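PDB 5AWV: putative hexose oxidase from Nonomuraea sp. ATCC 39727, which probably oxidises the sugar of a teicoplanin-type glycopeptide antibiotic with the help of a doubly covalently bound FAD. Local coordinates for residues N51-G56 / C92-V97; K82-R87 / N513-A518; A363-A368 / Y473-L478. All coordinates share one frame; numbering follows the deposited sequence.

How the contacts relate
Contacts 1 and 2 line the FAD, and contacts 1 and 3 hold the amino-glucuronic acid N1L; Y473 of contact 3 also touches the cofactor. Contact 1 lies between the other two, its centre about 13 Å from that of contact 2 and about 11 Å from that of contact 3; the centres of contacts 2 and 3 are about 19 Å apart. Contacts 1 and 2 meet where F96 CE2 packs 3.4 Å from H517 CE1. Contacts 1 and 3 bring the F93 and Y473 rings nearly parallel beside the sugar, and are tied by the probable hydrogen bonds E94 OE2 to S476 N and N51 ND2 to S364 O, both 2.9 Å. Contacts 2 and 3 touch through A518 and S476.

Contact 1: N51-G56 / C92-V97; sequences NSRFNG and CFEDFV. With FAD (flavin-adenine dinucleotide), chain M; N1L (2-amino-2-deoxy-beta-D-glucopyranuronic acid), chain B.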
# COMPACT_ATOMS: atom_id res chain seq x y z
N ASN A 51 -5.28 6.71 9.21
CA ASN A 51 -6.66 6.80 9.46
C ASN A 51 -6.91 7.09 10.94
O ASN A 51 -6.75 6.23 11.78
CB ASN A 51 -7.38 5.54 8.96
CG ASN A 51 -8.91 5.63 9.04
OD1 ASN A 51 -9.49 6.42 9.80
ND2 ASN A 51 -9.58 4.86 8.20
N SER A 52 -7.35 8.32 11.23
CA SER A 52 -7.60 8.74 12.61
C SER A 52 -8.80 8.12 13.31
O SER A 52 -8.96 8.33 14.44
CB SER A 52 -7.65 10.30 12.69
OG SER A 52 -8.72 10.71 11.87
N ARG A 53 -9.54 7.23 12.70
CA ARG A 53 -10.48 6.38 13.40
C ARG A 53 -9.85 5.42 14.41
O ARG A 53 -10.50 5.05 15.36
CB ARG A 53 -11.28 5.65 12.36
CG ARG A 53 -12.38 4.74 12.83
CD ARG A 53 -13.23 4.39 11.64
NE ARG A 53 -13.69 3.03 11.69
CZ ARG A 53 -13.51 2.14 10.71
NH1 ARG A 53 -12.89 2.41 9.49
NH2 ARG A 53 -13.99 0.93 10.96
N PHE A 54 -8.60 5.03 14.23
CA PHE A 54 -7.97 4.01 15.05
C PHE A 54 -6.88 4.54 15.99
O PHE A 54 -5.98 5.30 15.58
CB PHE A 54 -7.33 2.97 14.13
CG PHE A 54 -8.18 2.55 12.96
CD1 PHE A 54 -9.44 2.04 13.18
CD2 PHE A 54 -7.70 2.61 11.68
CE1 PHE A 54 -10.23 1.59 12.13
CE2 PHE A 54 -8.50 2.22 10.62
CZ PHE A 54 -9.76 1.71 10.84
N ASN A 55 -6.90 4.03 17.23
CA ASN A 55 -5.93 4.41 18.24
C ASN A 55 -5.61 3.25 19.09
O ASN A 55 -6.46 2.43 19.34
CB ASN A 55 -6.50 5.48 19.19
CG ASN A 55 -6.59 6.80 18.51
OD1 ASN A 55 -7.66 7.16 18.04
ND2 ASN A 55 -5.45 7.46 18.30
N GLY A 56 -4.38 3.21 19.50
CA GLY A 56 -3.89 2.22 20.42
C GLY A 56 -3.03 2.89 21.47
O GLY A 56 -2.84 4.12 21.43
N CYS A 92 -2.79 1.33 6.76
CA CYS A 92 -3.85 0.34 6.95
C CYS A 92 -5.26 0.93 7.00
O CYS A 92 -5.51 1.87 7.77
CB CYS A 92 -3.62 -0.47 8.27
SG CYS A 92 -4.56 -2.02 8.27
N PHE A 93 -6.20 0.35 6.24
CA PHE A 93 -7.63 0.77 6.19
C PHE A 93 -8.37 0.31 7.43
O PHE A 93 -9.49 0.80 7.70
CB PHE A 93 -8.41 0.17 5.02
CG PHE A 93 -8.20 0.86 3.70
CD1 PHE A 93 -7.08 1.64 3.46
CD2 PHE A 93 -9.10 0.63 2.68
CE1 PHE A 93 -6.88 2.22 2.25
CE2 PHE A 93 -8.96 1.25 1.47
CZ PHE A 93 -7.84 2.02 1.23
N GLU A 94 -7.74 -0.58 8.18
CA GLU A 94 -8.33 -1.21 9.37
C GLU A 94 -7.44 -1.01 10.60
O GLU A 94 -6.37 -0.46 10.53
CB GLU A 94 -8.62 -2.72 9.14
CG GLU A 94 -9.98 -2.98 8.54
CD GLU A 94 -11.12 -2.64 9.50
OE1 GLU A 94 -10.83 -2.24 10.65
OE2 GLU A 94 -12.27 -2.78 9.08
N ASP A 95 -7.94 -1.46 11.74
CA ASP A 95 -7.25 -1.34 13.05
C ASP A 95 -6.21 -2.43 13.32
O ASP A 95 -6.00 -2.80 14.47
CB ASP A 95 -8.27 -1.40 14.20
CG ASP A 95 -8.88 -2.79 14.38
OD1 ASP A 95 -8.70 -3.72 13.49
OD2 ASP A 95 -9.54 -2.93 15.43
N PHE A 96 -5.50 -2.88 12.30
CA PHE A 96 -4.60 -4.00 12.47
C PHE A 96 -3.39 -3.61 13.32
O PHE A 96 -2.81 -4.46 14.00
CB PHE A 96 -4.09 -4.55 11.15
CG PHE A 96 -5.15 -5.07 10.21
CD1 PHE A 96 -6.48 -5.32 10.60
CD2 PHE A 96 -4.78 -5.40 8.91
CE1 PHE A 96 -7.38 -5.86 9.70
CE2 PHE A 96 -5.71 -5.93 8.02
CZ PHE A 96 -7.03 -6.14 8.40
N VAL A 97 -3.00 -2.34 13.29
CA VAL A 97 -1.88 -1.86 14.06
C VAL A 97 -2.35 -1.06 15.25
O VAL A 97 -1.77 -1.24 16.34
CB VAL A 97 -0.94 -1.00 13.19
CG1 VAL A 97 0.26 -0.48 13.96
CG2 VAL A 97 -0.49 -1.83 11.96
PA FAD M . 0.71 -0.31 7.60
O1A FAD M . -0.53 0.25 8.26
O2A FAD M . 2.04 0.04 8.08
O5B FAD M . 0.60 -1.88 7.49
C5B FAD M . -0.58 -2.58 6.97
C4B FAD M . -0.58 -4.00 7.44
O4B FAD M . 0.55 -4.75 6.99
C3B FAD M . -0.63 -4.21 8.96
O3B FAD M . -1.30 -5.43 9.37
C2B FAD M . 0.84 -4.26 9.23
O2B FAD M . 1.08 -4.84 10.47
C1B FAD M . 1.39 -5.03 8.08
N9A FAD M . 2.77 -4.71 7.84
C8A FAD M . 3.36 -3.52 7.63
N7A FAD M . 4.68 -3.66 7.36
C5A FAD M . 4.95 -4.95 7.36
C6A FAD M . 6.18 -5.77 7.21
N6A FAD M . 7.33 -5.14 6.99
N1A FAD M . 6.03 -7.13 7.29
C2A FAD M . 4.82 -7.71 7.55
N3A FAD M . 3.66 -7.03 7.74
C4A FAD M . 3.72 -5.66 7.70
N1 FAD M . -3.40 0.44 -2.41
C2 FAD M . -3.25 0.20 -3.75
O2 FAD M . -2.98 -0.97 -4.13
N3 FAD M . -3.34 1.16 -4.67
C4 FAD M . -3.47 2.46 -4.34
O4 FAD M . -3.51 3.36 -5.21
C4X FAD M . -3.60 2.81 -2.92
N5 FAD M . -3.74 4.12 -2.48
C5X FAD M . -3.77 4.45 -1.16
C6 FAD M . -3.83 5.82 -0.80
C7 FAD M . -3.96 6.07 0.59
C7M FAD M . -4.08 7.54 1.06
C8 FAD M . -3.93 4.98 1.64
C8M FAD M . -3.79 5.30 3.11
C9 FAD M . -3.79 3.64 1.21
C9A FAD M . -3.74 3.35 -0.13
N10 FAD M . -3.63 2.02 -0.61
C10 FAD M . -3.53 1.71 -1.96
C1' FAD M . -3.64 0.86 0.34
C2' FAD M . -2.28 0.39 0.71
O2' FAD M . -1.83 -0.41 -0.37
C3' FAD M . -2.50 -0.47 1.90
O3' FAD M . -3.11 0.39 2.88
C4' FAD M . -1.15 -1.02 2.43
O4' FAD M . -1.45 -2.17 3.22
C5' FAD M . -0.50 0.03 3.30
O5' FAD M . 0.81 -0.40 3.70
P FAD M . 1.55 0.40 4.84
O1P FAD M . 2.89 -0.14 5.02
O2P FAD M . 1.50 1.89 4.64
O3P FAD M . 0.53 0.14 6.04
C1 N1L B . -7.31 7.20 -1.17
C2 N1L B . -8.74 6.88 -0.50
C3 N1L B . -8.90 5.39 -0.14
C4 N1L B . -8.67 4.59 -1.40
C5 N1L B . -7.19 4.76 -1.84
C6 N1L B . -6.80 3.87 -3.05
N2 N1L B . -9.00 7.66 0.71
O3 N1L B . -10.30 5.09 0.34
O4 N1L B . -9.04 3.13 -1.21
O5 N1L B . -6.96 6.17 -2.24
O6B N1L B . -7.03 4.47 -4.32
O6A N1L B . -7.59 2.75 -3.10
O HOH W 1 -4.17 3.79 9.14
O HOH W 2 -14.67 -1.43 10.46
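C92 O receives a proton from a water 2.7 Å away, and the same water accepts from N51 N, bridging the two loops. N51 opens a type I beta turn ending at F54; its OD1 also accepts from R53 N at 3.0 Å, an Asx turn that braces the start of the beta turn. The loop packs on 92-97, the FAD-contacting loop of the FAD-binding domain. F54 carries most of the contact. Its ring lies over the E94-D95 peptide, with D95 N above its centre and E94 C nearer the rim, 3.4 Å above the plane. F93 O lies in the ring plane at the edge, 3.3 Å from F54 CZ, while R53 CB covers part of the opposite face. F54 CG anti to its carbonyl carbon (chi1 -44°) directs the ring to this peptide. The E94 side chain folds back at chi2, and its OE1 takes D95 N through the anti lone pair at 3.2 Å, steadying the peptide under the ring; its OE2 accepts from S476 N. S364 O accepts from both N51 ND2 and R53 NH1. R53 NH2 faces E94 OE1 across 4.5 Å, too far and too far out of the guanidinium plane for a bond; a water joins NH2, weakly, to OE2. On the cofactor side of 92-97, F93 CE1 lies 3.6 Å from FAD C9. C92 N donates to FAD O1A at 2.9 Å.

Contact 2: K82-R87 / N513-A518; sequences KRVAVR and NHFHHA. With FAD (flavin-adenine dinucleotide), chain M.
The adenosine side of the FAD pocket is where this contact belongs: strand 84-87, an outermost strand of the four-stranded mixed sheet in the FAD-binding domain, runs past a loop of the berberine-like C-terminal region. The R83 and H516 side chains cross at about a right angle, their flat groups tilted 47° to each other. H516 CE1 sits over the centre of the guanidinium, 3.5 Å from R83 CZ. An extended R83 side chain, its CG opposite the backbone N (chi1 178°), spans the distance to that ring. H516 NE2 and H514 ND1 both bond to a citrate, probably from the crystallisation liquor. V84 fills the middle, where its CG1 approaches H514 NE2 to 3.5 Å and F515 CE1 to 4.1 Å, the latter an apolar contact. The H514 nitrogen that V84 brushes is bonded to T77 OG1 in helix 67-80, which, with the citrate at ND1, limits the rotation of the ring. Toward the cofactor, the ribose hydroxyl FAD O2B donates to V86 O at 2.7 Å, and V86 CG1 rests over the adenine face, 3.5 Å from FAD C5A. H517 CD2 comes within 3.8 Å of the ribose oxygen FAD O3B; the H517 ring stacks on F96, and its NE2 is bonded to G218 O. The two backbones join through water. One molecule accepts from V84 N and lies beside H514 O; another accepts from H516 N at 2.8 Å and is within bonding distance of V84 O and H514 O. A third water, in the guanidinium plane at its edge, accepts from R83 NE at 3.0 Å and is near V84 O and H516 O.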
# COMPACT_ATOMS: atom_id res chain seq x y z
N LYS A 82 3.74 -10.58 24.48
CA LYS A 82 3.10 -9.29 24.16
C LYS A 82 2.55 -9.31 22.69
O LYS A 82 3.23 -9.77 21.76
CB LYS A 82 4.06 -8.14 24.42
CG LYS A 82 4.10 -7.72 25.90
CD LYS A 82 5.00 -6.49 26.06
CE LYS A 82 5.39 -6.21 27.51
NZ LYS A 82 4.17 -6.06 28.34
N ARG A 83 1.31 -8.91 22.50
CA ARG A 83 0.70 -8.88 21.17
C ARG A 83 1.41 -7.80 20.28
O ARG A 83 1.59 -6.67 20.69
CB ARG A 83 -0.72 -8.52 21.24
CG ARG A 83 -1.31 -8.45 19.88
CD ARG A 83 -2.78 -8.71 19.98
NE ARG A 83 -3.41 -8.36 18.74
CZ ARG A 83 -4.70 -8.47 18.50
NH1 ARG A 83 -5.54 -8.92 19.46
NH2 ARG A 83 -5.14 -8.09 17.31
N VAL A 84 1.89 -8.21 19.13
CA VAL A 84 2.76 -7.35 18.32
C VAL A 84 2.05 -6.97 17.01
O VAL A 84 1.26 -7.77 16.49
CB VAL A 84 4.10 -8.03 18.05
CG1 VAL A 84 4.01 -9.24 17.16
CG2 VAL A 84 5.15 -7.06 17.51
N ALA A 85 2.38 -5.79 16.46
CA ALA A 85 2.01 -5.44 15.09
C ALA A 85 3.16 -4.62 14.47
O ALA A 85 3.83 -3.88 15.18
CB ALA A 85 0.72 -4.66 15.09
N VAL A 86 3.41 -4.80 13.18
CA VAL A 86 4.47 -4.09 12.46
C VAL A 86 3.81 -2.85 11.85
O VAL A 86 2.66 -2.91 11.45
CB VAL A 86 5.08 -4.93 11.30
CG1 VAL A 86 6.18 -4.14 10.59
CG2 VAL A 86 5.53 -6.27 11.85
N ARG A 87 4.49 -1.71 11.88
CA ARG A 87 4.07 -0.57 11.09
C ARG A 87 5.16 -0.17 10.12
O ARG A 87 6.26 0.07 10.48
CB ARG A 87 3.70 0.62 11.93
CG ARG A 87 2.75 1.55 11.18
CD ARG A 87 2.74 2.90 11.71
NE ARG A 87 2.33 3.11 13.13
CZ ARG A 87 1.12 3.22 13.64
NH1 ARG A 87 0.04 3.01 12.97
NH2 ARG A 87 1.03 3.59 14.94
N ASN A 513 0.72 -18.70 15.56
CA ASN A 513 -0.19 -17.61 15.35
C ASN A 513 0.22 -16.36 16.13
O ASN A 513 -0.56 -15.68 16.78
CB ASN A 513 -1.64 -18.04 15.65
CG ASN A 513 -2.67 -17.09 15.05
OD1 ASN A 513 -3.73 -16.82 15.64
ND2 ASN A 513 -2.33 -16.52 13.97
N HIS A 514 1.50 -16.05 16.08
CA HIS A 514 1.98 -14.84 16.77
C HIS A 514 1.69 -13.60 15.93
O HIS A 514 1.62 -12.53 16.50
CB HIS A 514 3.45 -14.96 17.03
CG HIS A 514 3.99 -13.91 17.92
ND1 HIS A 514 3.61 -13.79 19.25
CD2 HIS A 514 4.87 -12.91 17.68
CE1 HIS A 514 4.23 -12.75 19.78
NE2 HIS A 514 4.99 -12.20 18.85
N PHE A 515 1.54 -13.75 14.62
CA PHE A 515 1.18 -12.61 13.73
C PHE A 515 -0.30 -12.71 13.39
O PHE A 515 -0.69 -13.59 12.68
CB PHE A 515 2.07 -12.61 12.53
CG PHE A 515 3.49 -12.44 12.90
CD1 PHE A 515 3.97 -11.17 13.20
CD2 PHE A 515 4.33 -13.55 13.11
CE1 PHE A 515 5.27 -10.98 13.63
CE2 PHE A 515 5.65 -13.34 13.55
CZ PHE A 515 6.11 -12.05 13.77
N HIS A 516 -1.10 -11.83 13.98
CA HIS A 516 -2.52 -11.88 13.81
C HIS A 516 -3.22 -10.51 14.00
O HIS A 516 -2.69 -9.62 14.60
CB HIS A 516 -3.17 -12.99 14.74
CG HIS A 516 -3.15 -12.66 16.19
ND1 HIS A 516 -4.19 -12.02 16.81
CD2 HIS A 516 -2.20 -12.84 17.14
CE1 HIS A 516 -3.88 -11.80 18.09
NE2 HIS A 516 -2.66 -12.28 18.30
N HIS A 517 -4.44 -10.44 13.46
CA HIS A 517 -5.32 -9.27 13.47
C HIS A 517 -6.67 -9.67 12.95
O HIS A 517 -6.87 -10.84 12.62
CB HIS A 517 -4.68 -8.11 12.69
CG HIS A 517 -4.29 -8.43 11.28
ND1 HIS A 517 -5.21 -8.73 10.30
CD2 HIS A 517 -3.07 -8.51 10.69
CE1 HIS A 517 -4.57 -8.92 9.14
NE2 HIS A 517 -3.27 -8.79 9.35
N ALA A 518 -7.64 -8.74 12.84
CA ALA A 518 -9.06 -9.05 12.45
C ALA A 518 -9.41 -9.94 11.21
O ALA A 518 -10.41 -10.67 11.22
CB ALA A 518 -9.91 -7.77 12.48
PA FAD M . 0.71 -0.31 7.60
O1A FAD M . -0.53 0.25 8.26
O2A FAD M . 2.04 0.04 8.08
O5B FAD M . 0.60 -1.88 7.49
C5B FAD M . -0.58 -2.58 6.97
C4B FAD M . -0.58 -4.00 7.44
O4B FAD M . 0.55 -4.75 6.99
C3B FAD M . -0.63 -4.21 8.96
O3B FAD M . -1.30 -5.43 9.37
C2B FAD M . 0.84 -4.26 9.23
O2B FAD M . 1.08 -4.84 10.47
C1B FAD M . 1.39 -5.03 8.08
N9A FAD M . 2.77 -4.71 7.84
C8A FAD M . 3.36 -3.52 7.63
N7A FAD M . 4.68 -3.66 7.36
C5A FAD M . 4.95 -4.95 7.36
C6A FAD M . 6.18 -5.77 7.21
N6A FAD M . 7.33 -5.14 6.99
N1A FAD M . 6.03 -7.13 7.29
C2A FAD M . 4.82 -7.71 7.55
N3A FAD M . 3.66 -7.03 7.74
C4A FAD M . 3.72 -5.66 7.70
N1 FAD M . -3.40 0.44 -2.41
C2 FAD M . -3.25 0.20 -3.75
O2 FAD M . -2.98 -0.97 -4.13
N3 FAD M . -3.34 1.16 -4.67
C4 FAD M . -3.47 2.46 -4.34
O4 FAD M . -3.51 3.36 -5.21
C4X FAD M . -3.60 2.81 -2.92
N5 FAD M . -3.74 4.12 -2.48
C5X FAD M . -3.77 4.45 -1.16
C6 FAD M . -3.83 5.82 -0.80
C7 FAD M . -3.96 6.07 0.59
C7M FAD M . -4.08 7.54 1.06
C8 FAD M . -3.93 4.98 1.64
C8M FAD M . -3.79 5.30 3.11
C9 FAD M . -3.79 3.64 1.21
C9A FAD M . -3.74 3.35 -0.13
N10 FAD M . -3.63 2.02 -0.61
C10 FAD M . -3.53 1.71 -1.96
C1' FAD M . -3.64 0.86 0.34
C2' FAD M . -2.28 0.39 0.71
O2' FAD M . -1.83 -0.41 -0.37
C3' FAD M . -2.50 -0.47 1.90
O3' FAD M . -3.11 0.39 2.88
C4' FAD M . -1.15 -1.02 2.43
O4' FAD M . -1.45 -2.17 3.22
C5' FAD M . -0.50 0.03 3.30
O5' FAD M . 0.81 -0.40 3.70
P FAD M . 1.55 0.40 4.84
O1P FAD M . 2.89 -0.14 5.02
O2P FAD M . 1.50 1.89 4.64
O3P FAD M . 0.53 0.14 6.04
O HOH W 3 -1.65 -7.85 16.31
O HOH W 4 1.37 -11.12 18.68
O HOH W 5 0.25 -10.16 15.82

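Contact 3: A363-A368 / Y473-L478; sequences ASKTKA and YPDSDL. With N1L (2-amino-2-deoxy-beta-D-glucopyranuronic acid), chain B.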
# COMPACT_ATOMS: atom_id res chain seq x y z
N ALA A 363 -11.02 10.74 9.66
CA ALA A 363 -11.50 9.44 9.92
C ALA A 363 -12.29 8.96 8.65
O ALA A 363 -12.97 9.73 8.04
CB ALA A 363 -12.36 9.50 11.15
N SER A 364 -12.12 7.72 8.20
CA SER A 364 -12.82 7.25 7.02
C SER A 364 -13.09 5.76 7.10
O SER A 364 -12.48 5.04 7.90
CB SER A 364 -11.98 7.62 5.78
OG SER A 364 -10.83 6.80 5.71
N LYS A 365 -14.00 5.29 6.29
CA LYS A 365 -14.27 3.86 6.09
C LYS A 365 -14.44 3.62 4.62
O LYS A 365 -15.26 4.29 3.95
CB LYS A 365 -15.55 3.47 6.80
CG LYS A 365 -16.10 2.09 6.51
CD LYS A 365 -15.27 1.09 7.18
CE LYS A 365 -15.86 -0.29 7.04
NZ LYS A 365 -14.87 -1.26 7.58
N THR A 366 -13.69 2.64 4.09
CA THR A 366 -13.77 2.28 2.74
C THR A 366 -14.13 0.80 2.68
O THR A 366 -13.58 -0.01 3.44
CB THR A 366 -12.41 2.49 2.02
OG1 THR A 366 -12.04 3.84 2.02
CG2 THR A 366 -12.48 2.02 0.57
N LYS A 367 -15.07 0.46 1.85
CA LYS A 367 -15.49 -0.90 1.58
C LYS A 367 -15.19 -1.14 0.13
O LYS A 367 -15.11 -0.17 -0.65
CB LYS A 367 -16.96 -1.12 1.93
CG LYS A 367 -17.28 -0.71 3.35
CD LYS A 367 -18.72 -0.76 3.79
CE LYS A 367 -19.30 -2.13 3.67
NZ LYS A 367 -18.80 -3.08 4.71
N ALA A 368 -15.03 -2.38 -0.29
CA ALA A 368 -14.49 -2.63 -1.68
C ALA A 368 -15.01 -3.91 -2.33
O ALA A 368 -15.48 -4.83 -1.66
CB ALA A 368 -12.94 -2.72 -1.57
N TYR A 473 -7.27 -3.32 0.67
CA TYR A 473 -8.42 -2.55 1.18
C TYR A 473 -9.25 -3.33 2.21
O TYR A 473 -10.46 -3.61 2.02
CB TYR A 473 -9.33 -2.21 0.01
CG TYR A 473 -8.79 -1.39 -1.09
CD1 TYR A 473 -7.65 -0.59 -0.97
CD2 TYR A 473 -9.42 -1.50 -2.38
CE1 TYR A 473 -7.16 0.13 -2.06
CE2 TYR A 473 -8.96 -0.74 -3.48
CZ TYR A 473 -7.84 0.09 -3.33
OH TYR A 473 -7.41 0.84 -4.50
N PRO A 474 -8.58 -3.75 3.27
CA PRO A 474 -9.28 -4.61 4.23
C PRO A 474 -10.51 -3.93 4.87
O PRO A 474 -10.50 -2.75 5.16
CB PRO A 474 -8.25 -4.89 5.27
CG PRO A 474 -7.40 -3.65 5.25
CD PRO A 474 -7.32 -3.25 3.80
N ASP A 475 -11.50 -4.73 5.09
CA ASP A 475 -12.80 -4.31 5.68
C ASP A 475 -13.33 -5.44 6.61
O ASP A 475 -13.82 -6.46 6.12
CB ASP A 475 -13.76 -4.12 4.56
CG ASP A 475 -15.20 -3.75 5.04
OD1 ASP A 475 -15.41 -3.44 6.25
OD2 ASP A 475 -16.07 -3.73 4.14
N SER A 476 -13.19 -5.25 7.93
CA SER A 476 -13.69 -6.14 8.98
C SER A 476 -15.16 -6.46 8.90
O SER A 476 -15.55 -7.50 9.40
CB SER A 476 -13.43 -5.51 10.36
OG SER A 476 -12.04 -5.68 10.47
N ASP A 477 -15.96 -5.64 8.18
CA ASP A 477 -17.35 -5.88 8.01
C ASP A 477 -17.57 -7.14 7.23
O ASP A 477 -18.67 -7.78 7.35
CB ASP A 477 -18.10 -4.74 7.29
CG ASP A 477 -18.06 -3.42 8.01
OD1 ASP A 477 -17.59 -3.25 9.15
OD2 ASP A 477 -18.53 -2.48 7.38
N LEU A 478 -16.59 -7.55 6.43
CA LEU A 478 -16.75 -8.74 5.63
C LEU A 478 -16.69 -10.03 6.48
O LEU A 478 -17.14 -11.07 6.06
CB LEU A 478 -15.71 -8.86 4.53
CG LEU A 478 -15.83 -7.80 3.41
CD1 LEU A 478 -14.88 -8.14 2.24
CD2 LEU A 478 -17.27 -7.71 2.98
C1 N1L B . -7.31 7.20 -1.17
C2 N1L B . -8.74 6.88 -0.50
C3 N1L B . -8.90 5.39 -0.14
C4 N1L B . -8.67 4.59 -1.40
C5 N1L B . -7.19 4.76 -1.84
C6 N1L B . -6.80 3.87 -3.05
N2 N1L B . -9.00 7.66 0.71
O3 N1L B . -10.30 5.09 0.34
O4 N1L B . -9.04 3.13 -1.21
O5 N1L B . -6.96 6.17 -2.24
O6B N1L B . -7.03 4.47 -4.32
O6A N1L B . -7.59 2.75 -3.10
O HOH W 6 -12.36 -0.69 5.68
O HOH W 7 -15.22 -4.36 1.76
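K365 and K367 converge on D475, and K367 also grips D477; K365 NZ is only a long ion pair from D477 OD1. K365 crosses D475 at about a right angle, and its NZ meets D475 OD1 at 2.6 Å from above the carboxylate plane, 48° out of it. D477 N reaches the same oxygen from the opposite face at 3.0 Å, closing an Asx turn; OD1 is thus gripped by two donors. K367, bent at chi3 and chi4, curls its NZ between D475 OD2, which uses its syn lone pair (2.9 Å), and D477 OD2, which uses its anti lone pair (2.7 Å). D475 CG stands opposite its backbone N (chi1 177°), which extends the carboxylate to both lysines. The result is a buried salt-bridge network joining strand 363-371, an outermost strand of the seven-stranded antiparallel sheet, to the loop that turns into a 3-10 segment at S476. R446 adds a further salt bridge to D477 OD1, and Y449 makes a cation-pi contact with K367. Two waters line the seam. One accepts from K365 NZ and donates to T366 O and P474 O; the other accepts from A368 N and donates to D475 OD2. Strand alternation turns T366 to the other side, toward the sugar, where its OG1 lies 2.7 Å from N1L O3. A368 CB meets the edge of the Y473 ring, 3.8 Å from CD2. Y473 offers one face to N1L O4, and its OH bonds to that of Y165.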